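Local coordinates for protein nicotinate phosphoribosyltransferase (Vibrio cholerae, PDB 4HL7) that probably catalyses the ATP-driven synthesis of nicotinate mononucleotide from nicotinate and phosphoribosyl pyrophosphate, a step on the route to NAD(+), at residues R6-H11 with R189-V194; D56-E61 with A137-V142; Y131-M136 with G185-F190; L327-A332 with G350-N355. All coordinates share one frame; numbering follows the deposited sequence.

The four contacts lie round helix 131-147 and the loop 185-190 that follows strand 181-183. Interaction 3 joins the two, and with them the N-terminal and barrel-type parts; its centre is about 11 Å from that of interaction 2 and about 12 Å from that of interaction 1. Interaction 2 packs helix 52-64 within the first part, and interaction 1, sharing Arg189 and Phe190 with interaction 3, brings residues 6-11 onto helix 192-205. Along the chain, the segments of interaction 2 fall between those of interaction 1, those of 2 and 3 alternate, and interaction 4 follows, within the second part, tied to residues 185-190 by Thr354 and Asn355.

Interaction 1 (R6-H11 with R189-V194); sequences RLFSPH and RFSSQV
Ser191 and Leu7 make the direct hydrogen bond of this contact: Ser191 OG donates to Leu7 O over 2.7 Å, almost straight along the C=O axis. With a chi1 of 68°, this hydroxyl sits between its own backbone N and carbonyl carbon, where it also accepts from Val194 N at 3.0 Å. It therefore works as N-cap of helix 192-205 and as clamp on the N-terminal segment at once. The aromatic rings pack next to Ser191, with Phe8 CD2 against Ser191 CB. Phe8 and Phe190 have planes only 17° apart, but the rings are slid so far past each other that they barely overlap, with centroids separated by 5.7 Å; they meet through CE2 of Phe8 and CE2 of Phe190, 3.7 Å apart. Leu7 approaches the same corner of the Phe190 ring with its CD2 methyl, and its CB sits over one face of the Phe8 ring, toward the rim. Gln193 lies against the backbone of residues 6-9, its CB 3.5 Å from Leu7 O, and its bent chain carries OE1 to Arg14. A water accepts from both Ser9 N (2.9 Å) and Gln193 N (3.1 Å), bridging the two backbones. Ser9 OG donates forward, within its own segment, to His11 O, and Ser192 OG bonds to Ile12 O. The 6-11 segment thus crosses the first turn of helix 192-205, while helix 131-147 flanks it through Glu141, Ser144 and Arg145, which touch Phe8; Phe190 N is bonded to Thr354 O, at the end of helix 351-354.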
loop_
_atom_site.group_PDB
_atom_site.type_symbol
_atom_site.label_atom_id
_atom_site.label_comp_id
_atom_site.label_asym_id
_atom_site.label_seq_id
_atom_site.Cartn_x
_atom_site.Cartn_y
_atom_site.Cartn_z
ATOM N N ARG A 6 7.028 8.137 24.791
ATOM C CA ARG A 6 5.724 8.558 24.270
ATOM C C ARG A 6 5.721 8.763 22.743
ATOM O O ARG A 6 4.687 8.749 22.131
ATOM C CB ARG A 6 5.206 9.800 24.996
ATOM C CG ARG A 6 5.211 9.711 26.528
ATOM C CD ARG A 6 4.140 10.620 27.122
ATOM N NE ARG A 6 3.067 10.806 26.140
ATOM C CZ ARG A 6 2.423 11.951 25.931
ATOM N NH1 ARG A 6 2.725 13.017 26.646
ATOM N NH2 ARG A 6 1.486 12.033 24.995
ATOM N N LEU A 7 6.899 8.921 22.147
ATOM C CA LEU A 7 7.020 9.032 20.703
ATOM C C LEU A 7 7.412 7.687 20.086
ATOM O O LEU A 7 7.005 7.380 18.952
ATOM C CB LEU A 7 8.092 10.056 20.332
ATOM C CG LEU A 7 7.809 11.493 19.872
ATOM C CD1 LEU A 7 9.092 12.093 19.315
ATOM C CD2 LEU A 7 6.696 11.581 18.840
ATOM N N PHE A 8 8.238 6.913 20.803
ATOM C CA PHE A 8 8.805 5.678 20.249
ATOM C C PHE A 8 8.671 4.547 21.260
ATOM O O PHE A 8 9.110 4.706 22.410
ATOM C CB PHE A 8 10.274 5.867 19.943
ATOM C CG PHE A 8 10.561 6.984 19.003
ATOM C CD1 PHE A 8 11.239 8.118 19.449
ATOM C CD2 PHE A 8 10.158 6.908 17.663
ATOM C CE1 PHE A 8 11.525 9.179 18.578
ATOM C CE2 PHE A 8 10.449 7.946 16.777
ATOM C CZ PHE A 8 11.121 9.100 17.253
ATOM N N SER A 9 8.055 3.419 20.859
ATOM C CA SER A 9 8.086 2.223 21.729
ATOM C C SER A 9 9.457 1.533 21.635
ATOM O O SER A 9 10.271 1.853 20.721
ATOM C CB SER A 9 6.976 1.237 21.338
ATOM O OG SER A 9 6.969 0.987 19.914
ATOM N N PRO A 10 9.710 0.522 22.511
ATOM C CA PRO A 10 11.012 -0.105 22.402
ATOM C C PRO A 10 11.230 -0.799 21.072
ATOM O O PRO A 10 12.344 -0.825 20.565
ATOM C CB PRO A 10 11.020 -1.121 23.572
ATOM C CG PRO A 10 10.041 -0.595 24.550
ATOM C CD PRO A 10 8.964 0.058 23.706
ATOM N N HIS A 11 10.162 -1.326 20.490
ATOM C CA HIS A 11 10.268 -2.074 19.234
ATOM C C HIS A 11 9.633 -1.275 18.098
ATOM O O HIS A 11 8.568 -0.674 18.275
ATOM C CB HIS A 11 9.616 -3.454 19.407
ATOM C CG HIS A 11 8.254 -3.415 20.090
ATOM N ND1 HIS A 11 7.775 -2.303 20.717
ATOM C CD2 HIS A 11 7.259 -4.399 20.228
ATOM C CE1 HIS A 11 6.542 -2.555 21.219
ATOM N NE2 HIS A 11 6.220 -3.834 20.917
ATOM N N ARG A 189 4.407 5.456 8.552
ATOM C CA ARG A 189 4.141 6.037 9.876
ATOM C C ARG A 189 5.357 6.753 10.426
ATOM O O ARG A 189 6.506 6.392 10.126
ATOM C CB ARG A 189 3.695 4.983 10.883
ATOM C CG ARG A 189 4.753 3.886 11.179
ATOM C CD ARG A 189 4.018 2.659 11.651
ATOM N NE ARG A 189 4.996 1.639 12.018
ATOM C CZ ARG A 189 4.677 0.391 12.317
ATOM N NH1 ARG A 189 3.384 0.027 12.362
ATOM N NH2 ARG A 189 5.653 -0.479 12.648
ATOM N N PHE A 190 5.126 7.748 11.285
ATOM C CA PHE A 190 6.236 8.395 11.972
ATOM C C PHE A 190 6.963 7.343 12.870
ATOM O O PHE A 190 8.199 7.324 12.944
ATOM C CB PHE A 190 5.703 9.527 12.867
ATOM C CG PHE A 190 6.786 10.280 13.612
ATOM C CD1 PHE A 190 7.419 11.391 13.021
ATOM C CD2 PHE A 190 7.136 9.931 14.909
ATOM C CE1 PHE A 190 8.414 12.062 13.690
ATOM C CE2 PHE A 190 8.146 10.622 15.596
ATOM C CZ PHE A 190 8.779 11.690 14.977
ATOM N N SER A 191 6.162 6.488 13.538
ATOM C CA SER A 191 6.652 5.456 14.425
ATOM C C SER A 191 5.481 4.510 14.692
ATOM O O SER A 191 4.334 4.881 14.472
ATOM C CB SER A 191 7.204 6.052 15.742
ATOM O OG SER A 191 6.142 6.612 16.513
ATOM N N SER A 192 5.763 3.284 15.128
ATOM C CA SER A 192 4.664 2.364 15.479
ATOM C C SER A 192 3.837 2.915 16.677
ATOM O O SER A 192 2.604 2.694 16.744
ATOM C CB SER A 192 5.198 0.934 15.739
ATOM O OG SER A 192 6.146 0.953 16.787
ATOM N N GLN A 193 4.504 3.599 17.620
ATOM C CA GLN A 193 3.828 4.242 18.778
ATOM C C GLN A 193 2.866 5.316 18.321
ATOM O O GLN A 193 1.720 5.392 18.835
ATOM C CB GLN A 193 4.844 4.801 19.809
ATOM C CG GLN A 193 4.231 5.295 21.138
ATOM C CD GLN A 193 3.435 4.209 21.824
ATOM O OE1 GLN A 193 3.902 3.110 21.959
ATOM N NE2 GLN A 193 2.189 4.492 22.132
ATOM N N VAL A 194 3.301 6.159 17.367
ATOM C CA VAL A 194 2.406 7.173 16.852
ATOM C C VAL A 194 1.230 6.565 16.124
ATOM O O VAL A 194 0.082 7.014 16.325
ATOM C CB VAL A 194 3.098 8.199 15.921
ATOM C CG1 VAL A 194 2.043 9.017 15.169
ATOM C CG2 VAL A 194 4.023 9.084 16.731
HETATM O O HOH W 1 7.562 3.264 18.010
#

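Interaction 2 (D56-E61 with A137-V142); sequences DAIRQE and AIVSEV
Ile58 and Val142 meet in an interface made almost wholly by carbon atoms, with no hydrogen bond across it, CG1 of Ile58 lying 4.0 Å from CG1 of Val142. The same Val142 methyl also touches CB of Ala57 at 3.8 Å, so it sits between two consecutive residues of the partner helix. At the end of its chain, Ile58 turns to Val139: its CD1 is 3.9 Å from Val139 CG2 and almost as near to CG1, so that the terminal methyl rests against both branches of the valine. With a chi1 of -68°, CG1 of Ile58 lies beside the backbone N, anti to the carbonyl carbon, and CG2 is anti to the N, which turns it to Ile138 and Val139. One turn on, Glu61 contributes the aliphatic part of its chain. Its CB lies 3.5 Å from Ile138 CG2, the closest approach in the contact, and its CG reaches Val142 CG2.

Outside this shell, strand 116-122 lines the interface, with Leu117 against Ile58 and Ile119 against Val139. On the far side of helix 131-147, Ser140 OG to Arg189 O and Glu141 OE2 to Ser192 N tie the helix to residues 189-192, while Arg145, one turn on in the same helix, pairs with Glu141 OE1. The short helical axes come within 9.6 Å and run in roughly opposite directions, with 140° between them. Such an arrangement is that of a roughly antiparallel helix pair lying on a beta-sheet, here within the N-terminal domain of the nicotinate phosphoribosyltransferase family.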
loop_
_atom_site.group_PDB
_atom_site.type_symbol
_atom_site.label_atom_id
_atom_site.label_comp_id
_atom_site.label_asym_id
_atom_site.label_seq_id
_atom_site.Cartn_x
_atom_site.Cartn_y
_atom_site.Cartn_z
ATOM N N ASP A 56 23.274 2.522 9.013
ATOM C CA ASP A 56 23.665 1.624 10.155
ATOM C C ASP A 56 22.505 1.034 10.970
ATOM O O ASP A 56 22.419 -0.210 11.148
ATOM C CB ASP A 56 24.680 2.281 11.108
ATOM C CG ASP A 56 26.129 1.840 10.848
ATOM O OD1 ASP A 56 26.378 1.043 9.917
ATOM O OD2 ASP A 56 27.033 2.304 11.581
ATOM N N ALA A 57 21.609 1.903 11.458
ATOM C CA ALA A 57 20.455 1.446 12.243
ATOM C C ALA A 57 19.415 0.734 11.388
ATOM O O ALA A 57 18.741 -0.190 11.852
ATOM C CB ALA A 57 19.811 2.597 13.032
ATOM N N ILE A 58 19.313 1.111 10.129
ATOM C CA ILE A 58 18.416 0.375 9.273
ATOM C C ILE A 58 18.921 -1.067 9.137
ATOM O O ILE A 58 18.148 -2.009 9.212
ATOM C CB ILE A 58 18.267 1.043 7.912
ATOM C CG1 ILE A 58 17.537 2.360 8.106
ATOM C CG2 ILE A 58 17.513 0.138 6.935
ATOM C CD1 ILE A 58 17.534 3.245 6.870
ATOM N N ARG A 59 20.240 -1.235 8.987
ATOM C CA ARG A 59 20.807 -2.584 8.793
ATOM C C ARG A 59 20.485 -3.425 9.977
ATOM O O ARG A 59 20.145 -4.595 9.857
ATOM C CB ARG A 59 22.307 -2.479 8.704
ATOM C CG ARG A 59 22.914 -3.203 7.558
ATOM C CD ARG A 59 24.284 -2.591 7.384
ATOM N NE ARG A 59 24.575 -2.456 5.986
ATOM C CZ ARG A 59 25.329 -1.501 5.489
ATOM N NH1 ARG A 59 25.845 -0.583 6.290
ATOM N NH2 ARG A 59 25.540 -1.471 4.187
ATOM N N GLN A 60 20.590 -2.819 11.152
ATOM C CA GLN A 60 20.417 -3.561 12.374
ATOM C C GLN A 60 18.968 -4.041 12.484
ATOM O O GLN A 60 18.704 -5.172 12.881
ATOM C CB GLN A 60 20.823 -2.701 13.569
ATOM C CG GLN A 60 20.530 -3.342 14.909
ATOM C CD GLN A 60 21.044 -2.488 16.046
ATOM O OE1 GLN A 60 21.531 -1.376 15.823
ATOM N NE2 GLN A 60 20.959 -3.004 17.267
ATOM N N GLU A 61 18.037 -3.146 12.160
ATOM C CA GLU A 61 16.614 -3.443 12.235
ATOM C C GLU A 61 16.212 -4.459 11.249
ATOM O O GLU A 61 15.368 -5.303 11.564
ATOM C CB GLU A 61 15.805 -2.175 11.986
ATOM C CG GLU A 61 16.097 -1.164 13.079
ATOM C CD GLU A 61 15.617 -1.650 14.433
ATOM O OE1 GLU A 61 14.653 -2.450 14.486
ATOM O OE2 GLU A 61 16.180 -1.211 15.446
ATOM N N ALA A 137 8.475 0.797 7.090
ATOM C CA ALA A 137 8.193 1.264 8.483
ATOM C C ALA A 137 9.452 1.460 9.284
ATOM O O ALA A 137 9.561 2.397 10.116
ATOM C CB ALA A 137 7.237 0.328 9.215
ATOM N N ILE A 138 10.410 0.576 9.013
ATOM C CA ILE A 138 11.700 0.639 9.659
ATOM C C ILE A 138 12.444 1.886 9.166
ATOM O O ILE A 138 12.946 2.631 9.960
ATOM C CB ILE A 138 12.526 -0.643 9.316
ATOM C CG1 ILE A 138 12.070 -1.817 10.226
ATOM C CG2 ILE A 138 14.041 -0.363 9.496
ATOM C CD1 ILE A 138 12.512 -3.190 9.673
ATOM N N VAL A 139 12.545 2.073 7.853
ATOM C CA VAL A 139 13.278 3.249 7.341
ATOM C C VAL A 139 12.635 4.551 7.827
ATOM O O VAL A 139 13.321 5.429 8.293
ATOM C CB VAL A 139 13.400 3.278 5.801
ATOM C CG1 VAL A 139 14.137 4.545 5.323
ATOM C CG2 VAL A 139 14.172 2.051 5.301
ATOM N N SER A 140 11.304 4.628 7.741
ATOM C CA SER A 140 10.575 5.766 8.328
ATOM C C SER A 140 10.896 6.046 9.765
ATOM O O SER A 140 11.310 7.181 10.103
ATOM C CB SER A 140 9.042 5.634 8.119
ATOM O OG SER A 140 8.431 6.877 8.464
ATOM N N GLU A 141 10.746 5.034 10.621
ATOM C CA GLU A 141 10.944 5.217 12.053
ATOM C C GLU A 141 12.406 5.458 12.489
ATOM O O GLU A 141 12.642 6.180 13.477
ATOM C CB GLU A 141 10.316 4.077 12.871
ATOM C CG GLU A 141 10.476 4.364 14.362
ATOM C CD GLU A 141 9.566 3.585 15.262
ATOM O OE1 GLU A 141 9.846 3.595 16.484
ATOM O OE2 GLU A 141 8.615 2.942 14.777
ATOM N N VAL A 142 13.367 4.775 11.849
ATOM C CA VAL A 142 14.765 5.060 12.122
ATOM C C VAL A 142 15.072 6.528 11.857
ATOM O O VAL A 142 15.700 7.223 12.695
ATOM C CB VAL A 142 15.690 4.140 11.309
ATOM C CG1 VAL A 142 17.126 4.650 11.335
ATOM C CG2 VAL A 142 15.622 2.726 11.875
#

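Interaction 3 (Y131-M136 with G185-F190); sequences YETLVM and GTRRRF
The loop that leaves strand 181-183 of the parallel sheet meets the first turns of helix 131-147 through Arg187, whose guanidinium forms a salt bridge with Glu132. Arg187 NH1 lies 2.7 Å from Glu132 OE2, but the bond is bent, with an N-H...O angle of 140°. The carboxylate is met on its anti side, and the planes of the two groups stand 84° apart, so the carboxylate receives one NH group and not a paired two-bond grip. Glu132 gets there on a chain extended beyond CG. Over one face of the Arg187 guanidinium sits CG2 of Thr133, 3.3 Å from NH2. Both charged groups have further partners: Lys23 pairs with Glu132 OE1, and Arg187 NH2 makes a salt bridge to Asp20 and a hydrogen bond to Tyr22 OH.

This junction joins the N-terminal domain to the barrel-type domain of the family, next to a sulfate that lies about 5 Å from the Arg188 side chain at the nearest atoms. Selenomethionine Met136 fills the space beside both arginines. Its CB contacts Arg187 O at 3.3 Å, and its chain lies alongside that of Arg187, pointing the same way. The bend at its chi3 (71°) brings CE over the centre of the Arg188 guanidinium, 3.5 Å from CZ, while NH2 of Arg188 is bound to Ile373 O.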
loop_
_atom_site.group_PDB
_atom_site.type_symbol
_atom_site.label_atom_id
_atom_site.label_comp_id
_atom_site.label_asym_id
_atom_site.label_seq_id
_atom_site.Cartn_x
_atom_site.Cartn_y
_atom_site.Cartn_z
ATOM N N TYR A 131 8.259 -8.312 3.203
ATOM C CA TYR A 131 9.269 -7.292 3.564
ATOM C C TYR A 131 8.746 -5.885 3.399
ATOM O O TYR A 131 9.025 -5.045 4.209
ATOM C CB TYR A 131 10.570 -7.366 2.710
ATOM C CG TYR A 131 11.614 -8.367 3.215
ATOM C CD1 TYR A 131 11.928 -9.500 2.486
ATOM C CD2 TYR A 131 12.255 -8.150 4.410
ATOM C CE1 TYR A 131 12.874 -10.412 2.936
ATOM C CE2 TYR A 131 13.210 -9.045 4.883
ATOM C CZ TYR A 131 13.524 -10.154 4.150
ATOM O OH TYR A 131 14.501 -11.029 4.609
ATOM N N GLU A 132 8.057 -5.635 2.279
ATOM C CA GLU A 132 7.779 -4.260 1.841
ATOM C C GLU A 132 7.407 -3.292 2.945
ATOM O O GLU A 132 8.094 -2.250 3.099
ATOM C CB GLU A 132 6.654 -4.266 0.749
ATOM C CG GLU A 132 6.179 -2.880 0.358
ATOM C CD GLU A 132 5.150 -2.917 -0.760
ATOM O OE1 GLU A 132 5.033 -3.965 -1.408
ATOM O OE2 GLU A 132 4.533 -1.852 -1.014
ATOM N N THR A 133 6.318 -3.548 3.677
ATOM C CA THR A 133 5.858 -2.534 4.657
ATOM C C THR A 133 6.724 -2.558 5.891
ATOM O O THR A 133 6.742 -1.585 6.617
ATOM C CB THR A 133 4.340 -2.565 5.037
ATOM O OG1 THR A 133 4.025 -3.659 5.887
ATOM C CG2 THR A 133 3.461 -2.530 3.751
ATOM N N LEU A 134 7.339 -3.718 6.198
ATOM C CA LEU A 134 8.231 -3.791 7.362
ATOM C C LEU A 134 9.458 -2.921 7.100
ATOM O O LEU A 134 9.909 -2.177 7.982
ATOM C CB LEU A 134 8.686 -5.238 7.644
ATOM C CG LEU A 134 7.544 -6.223 7.877
ATOM C CD1 LEU A 134 8.064 -7.673 7.939
ATOM C CD2 LEU A 134 6.729 -5.826 9.104
ATOM N N VAL A 135 10.018 -3.051 5.899
ATOM C CA VAL A 135 11.199 -2.267 5.553
ATOM C C VAL A 135 10.815 -0.790 5.492
ATOM O O VAL A 135 11.521 0.042 6.013
ATOM C CB VAL A 135 11.872 -2.751 4.219
ATOM C CG1 VAL A 135 13.020 -1.797 3.808
ATOM C CG2 VAL A 135 12.407 -4.191 4.365
HETATM N N MSE A 136 9.670 -0.461 4.895
HETATM C CA MSE A 136 9.279 0.998 4.800
HETATM C C MSE A 136 9.093 1.568 6.161
HETATM O O MSE A 136 9.591 2.644 6.421
HETATM C CB MSE A 136 8.041 1.148 3.896
HETATM C CG MSE A 136 8.485 0.827 2.506
HETATM SE SE MSE A 136 6.858 0.831 1.365
HETATM C CE MSE A 136 6.535 2.783 1.377
ATOM N N GLY A 185 -2.009 3.745 7.178
ATOM C CA GLY A 185 -0.744 4.446 7.350
ATOM C C GLY A 185 0.396 3.682 7.974
ATOM O O GLY A 185 1.271 4.273 8.586
ATOM N N THR A 186 0.408 2.376 7.839
ATOM C CA THR A 186 1.530 1.626 8.397
ATOM C C THR A 186 2.896 1.928 7.688
ATOM O O THR A 186 3.936 2.129 8.342
ATOM C CB THR A 186 1.222 0.108 8.243
ATOM O OG1 THR A 186 0.084 -0.240 9.052
ATOM C CG2 THR A 186 2.460 -0.768 8.637
ATOM N N ARG A 187 2.896 1.849 6.349
ATOM C CA ARG A 187 4.159 1.919 5.571
ATOM C C ARG A 187 4.902 3.226 5.718
ATOM O O ARG A 187 6.144 3.252 5.619
ATOM C CB ARG A 187 3.937 1.630 4.081
ATOM C CG ARG A 187 3.044 2.641 3.341
ATOM C CD ARG A 187 2.699 2.122 1.952
ATOM N NE ARG A 187 2.087 0.814 2.008
ATOM C CZ ARG A 187 2.306 -0.140 1.101
ATOM N NH1 ARG A 187 3.128 0.115 0.101
ATOM N NH2 ARG A 187 1.733 -1.350 1.227
ATOM N N ARG A 188 4.177 4.311 6.020
ATOM C CA ARG A 188 4.935 5.590 6.211
ATOM C C ARG A 188 4.649 6.265 7.534
ATOM O O ARG A 188 4.705 7.492 7.654
ATOM C CB ARG A 188 4.775 6.557 5.021
ATOM C CG ARG A 188 5.686 6.258 3.812
ATOM C CD ARG A 188 5.140 7.006 2.575
ATOM N NE ARG A 188 5.593 6.490 1.274
ATOM C CZ ARG A 188 4.871 5.718 0.444
ATOM N NH1 ARG A 188 3.643 5.278 0.778
ATOM N NH2 ARG A 188 5.400 5.355 -0.737
ATOM N N ARG A 189 4.407 5.456 8.552
ATOM C CA ARG A 189 4.141 6.037 9.876
ATOM C C ARG A 189 5.357 6.753 10.426
ATOM O O ARG A 189 6.506 6.392 10.126
ATOM C CB ARG A 189 3.695 4.983 10.883
ATOM C CG ARG A 189 4.753 3.886 11.179
ATOM C CD ARG A 189 4.018 2.659 11.651
ATOM N NE ARG A 189 4.996 1.639 12.018
ATOM C CZ ARG A 189 4.677 0.391 12.317
ATOM N NH1 ARG A 189 3.384 0.027 12.362
ATOM N NH2 ARG A 189 5.653 -0.479 12.648
ATOM N N PHE A 190 5.126 7.748 11.285
ATOM C CA PHE A 190 6.236 8.395 11.972
ATOM C C PHE A 190 6.963 7.343 12.870
ATOM O O PHE A 190 8.199 7.324 12.944
ATOM C CB PHE A 190 5.703 9.527 12.867
ATOM C CG PHE A 190 6.786 10.280 13.612
ATOM C CD1 PHE A 190 7.419 11.391 13.021
ATOM C CD2 PHE A 190 7.136 9.931 14.909
ATOM C CE1 PHE A 190 8.414 12.062 13.690
ATOM C CE2 PHE A 190 8.146 10.622 15.596
ATOM C CZ PHE A 190 8.779 11.690 14.977
#

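Interaction 4 (L327-A332 with G350-N355). With SO4 (sulfate ion), chain C.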
loop_
_atom_site.group_PDB
_atom_site.type_symbol
_atom_site.label_atom_id
_atom_site.label_comp_id
_atom_site.label_asym_id
_atom_site.label_seq_id
_atom_site.Cartn_x
_atom_site.Cartn_y
_atom_site.Cartn_z
ATOM N N LEU A 327 -4.872 11.402 0.228
ATOM C CA LEU A 327 -6.032 12.185 0.735
ATOM C C LEU A 327 -5.762 12.939 2.006
ATOM O O LEU A 327 -4.931 12.541 2.799
ATOM C CB LEU A 327 -7.199 11.223 1.002
ATOM C CG LEU A 327 -7.684 10.705 -0.369
ATOM C CD1 LEU A 327 -8.515 9.456 -0.153
ATOM C CD2 LEU A 327 -8.499 11.741 -1.171
ATOM N N ASP A 328 -6.580 13.954 2.236
ATOM C CA ASP A 328 -6.762 14.568 3.541
ATOM C C ASP A 328 -8.287 14.673 3.730
ATOM O O ASP A 328 -9.072 14.277 2.824
ATOM C CB ASP A 328 -6.126 15.983 3.583
ATOM C CG ASP A 328 -6.534 16.849 2.391
ATOM O OD1 ASP A 328 -5.584 17.393 1.739
ATOM O OD2 ASP A 328 -7.792 17.020 2.108
ATOM N N PHE A 329 -8.718 15.194 4.874
ATOM C CA PHE A 329 -10.175 15.072 5.191
ATOM C C PHE A 329 -10.999 15.991 4.307
ATOM O O PHE A 329 -12.133 15.659 3.939
ATOM C CB PHE A 329 -10.496 15.404 6.666
ATOM C CG PHE A 329 -10.068 14.356 7.679
ATOM C CD1 PHE A 329 -10.005 12.997 7.361
ATOM C CD2 PHE A 329 -9.819 14.746 9.005
ATOM C CE1 PHE A 329 -9.624 12.058 8.331
ATOM C CE2 PHE A 329 -9.467 13.808 10.006
ATOM C CZ PHE A 329 -9.367 12.461 9.669
ATOM N N ASP A 330 -10.447 17.178 3.952
ATOM C CA ASP A 330 -11.217 18.050 3.093
ATOM C C ASP A 330 -11.415 17.487 1.693
ATOM O O ASP A 330 -12.471 17.638 1.078
ATOM C CB ASP A 330 -10.655 19.496 3.109
ATOM C CG ASP A 330 -10.873 20.143 4.457
ATOM O OD1 ASP A 330 -12.056 20.272 4.861
ATOM O OD2 ASP A 330 -9.893 20.447 5.151
ATOM N N GLN A 331 -10.404 16.836 1.164
ATOM C CA GLN A 331 -10.591 16.088 -0.096
ATOM C C GLN A 331 -11.685 14.962 0.052
ATOM O O GLN A 331 -12.527 14.738 -0.841
ATOM C CB GLN A 331 -9.273 15.447 -0.491
ATOM C CG GLN A 331 -8.198 16.379 -1.079
ATOM C CD GLN A 331 -6.943 15.564 -1.523
ATOM O OE1 GLN A 331 -7.027 14.720 -2.398
ATOM N NE2 GLN A 331 -5.810 15.808 -0.882
ATOM N N ALA A 332 -11.666 14.291 1.182
ATOM C CA ALA A 332 -12.559 13.160 1.399
ATOM C C ALA A 332 -14.001 13.686 1.443
ATOM O O ALA A 332 -14.894 13.139 0.757
ATOM C CB ALA A 332 -12.192 12.435 2.666
ATOM N N GLY A 350 -3.210 7.309 4.570
ATOM C CA GLY A 350 -1.938 6.845 5.137
ATOM C C GLY A 350 -1.272 7.990 5.877
ATOM O O GLY A 350 -1.615 8.288 7.008
ATOM N N THR A 351 -0.363 8.661 5.178
ATOM C CA THR A 351 0.478 9.714 5.689
ATOM C C THR A 351 -0.278 10.771 6.494
ATOM O O THR A 351 0.171 11.163 7.553
ATOM C CB THR A 351 1.204 10.379 4.466
ATOM O OG1 THR A 351 1.903 9.335 3.739
ATOM C CG2 THR A 351 2.182 11.334 4.899
ATOM N N PHE A 352 -1.422 11.219 5.975
ATOM C CA PHE A 352 -2.186 12.300 6.615
ATOM C C PHE A 352 -2.598 11.887 8.004
ATOM O O PHE A 352 -2.732 12.737 8.893
ATOM C CB PHE A 352 -3.398 12.626 5.766
ATOM C CG PHE A 352 -4.365 13.590 6.395
ATOM C CD1 PHE A 352 -5.480 13.126 7.065
ATOM C CD2 PHE A 352 -4.192 14.986 6.253
ATOM C CE1 PHE A 352 -6.413 14.005 7.598
ATOM C CE2 PHE A 352 -5.131 15.869 6.795
ATOM C CZ PHE A 352 -6.252 15.361 7.452
ATOM N N LEU A 353 -2.772 10.587 8.226
ATOM C CA LEU A 353 -3.106 10.083 9.573
ATOM C C LEU A 353 -1.884 9.852 10.476
ATOM O O LEU A 353 -1.878 10.345 11.618
ATOM C CB LEU A 353 -3.977 8.786 9.543
ATOM C CG LEU A 353 -5.413 8.946 8.990
ATOM C CD1 LEU A 353 -6.100 7.585 8.902
ATOM C CD2 LEU A 353 -6.214 9.934 9.861
ATOM N N THR A 354 -0.906 9.060 9.984
ATOM C CA THR A 354 0.182 8.516 10.842
ATOM C C THR A 354 1.514 9.216 10.729
ATOM O O THR A 354 2.506 8.830 11.407
ATOM C CB THR A 354 0.393 7.007 10.557
ATOM O OG1 THR A 354 0.824 6.830 9.209
ATOM C CG2 THR A 354 -0.875 6.201 10.837
ATOM N N ASN A 355 1.581 10.273 9.917
ATOM C CA ASN A 355 2.837 11.008 9.802
ATOM C C ASN A 355 2.614 12.461 9.410
ATOM O O ASN A 355 3.110 12.929 8.383
ATOM C CB ASN A 355 3.725 10.311 8.757
ATOM C CG ASN A 355 5.208 10.590 8.990
ATOM O OD1 ASN A 355 5.576 11.519 9.690
ATOM N ND2 ASN A 355 6.049 9.791 8.392
HETATM S S SO4 C . -1.214 8.111 1.539
HETATM O O1 SO4 C . -2.506 8.536 2.197
HETATM O O2 SO4 C . -0.230 7.416 2.456
HETATM O O3 SO4 C . -1.557 7.355 0.317
HETATM O O4 SO4 C . -0.368 9.282 1.169
HETATM O O HOH W 2 -2.475 11.038 3.140
#
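Phe352 and Phe329 form the tight half of this contact, a T-shaped pair in which the edge of Phe352 points at the face of Phe329. The planes stand 73° apart and the centroids 4.9 Å, with CE1 of Phe352 over the centre of the Phe329 ring. The Phe352 ring also takes a CH-pi contact: Asp328 CA sits 3.7 Å from its centroid, only 8° off the ring normal, and Asp328 CB follows at 3.4 Å from CE2. With CG anti to the backbone N (chi1 172°), Phe352 extends toward helix 329-339, and its neighbour Leu353 adds CD2 obliquely, 4.0 Å from Phe329 CZ. Asp328 itself is the N-cap of helix 329-339, its OD2 accepting from Gln331 N at 2.8 Å.

Both segments follow strands of the parallel sheet, 320-323 and 344-349, so the contact lies at the C-terminal end of neighbouring strands, as is common for anion sites in barrel-like folds. On the looser side no hydrogen bond joins the two backbones directly; they are linked by a water that donates to Leu327 O and sulfate O1 and accepts from Phe352 N. The sulfate, probably from the crystallisation liquor, lies at the N terminus of helix 351-354, where Gly350 N donates to O1 at 2.8 Å, and both Thr351 N and Thr351 OG1 donate to O2.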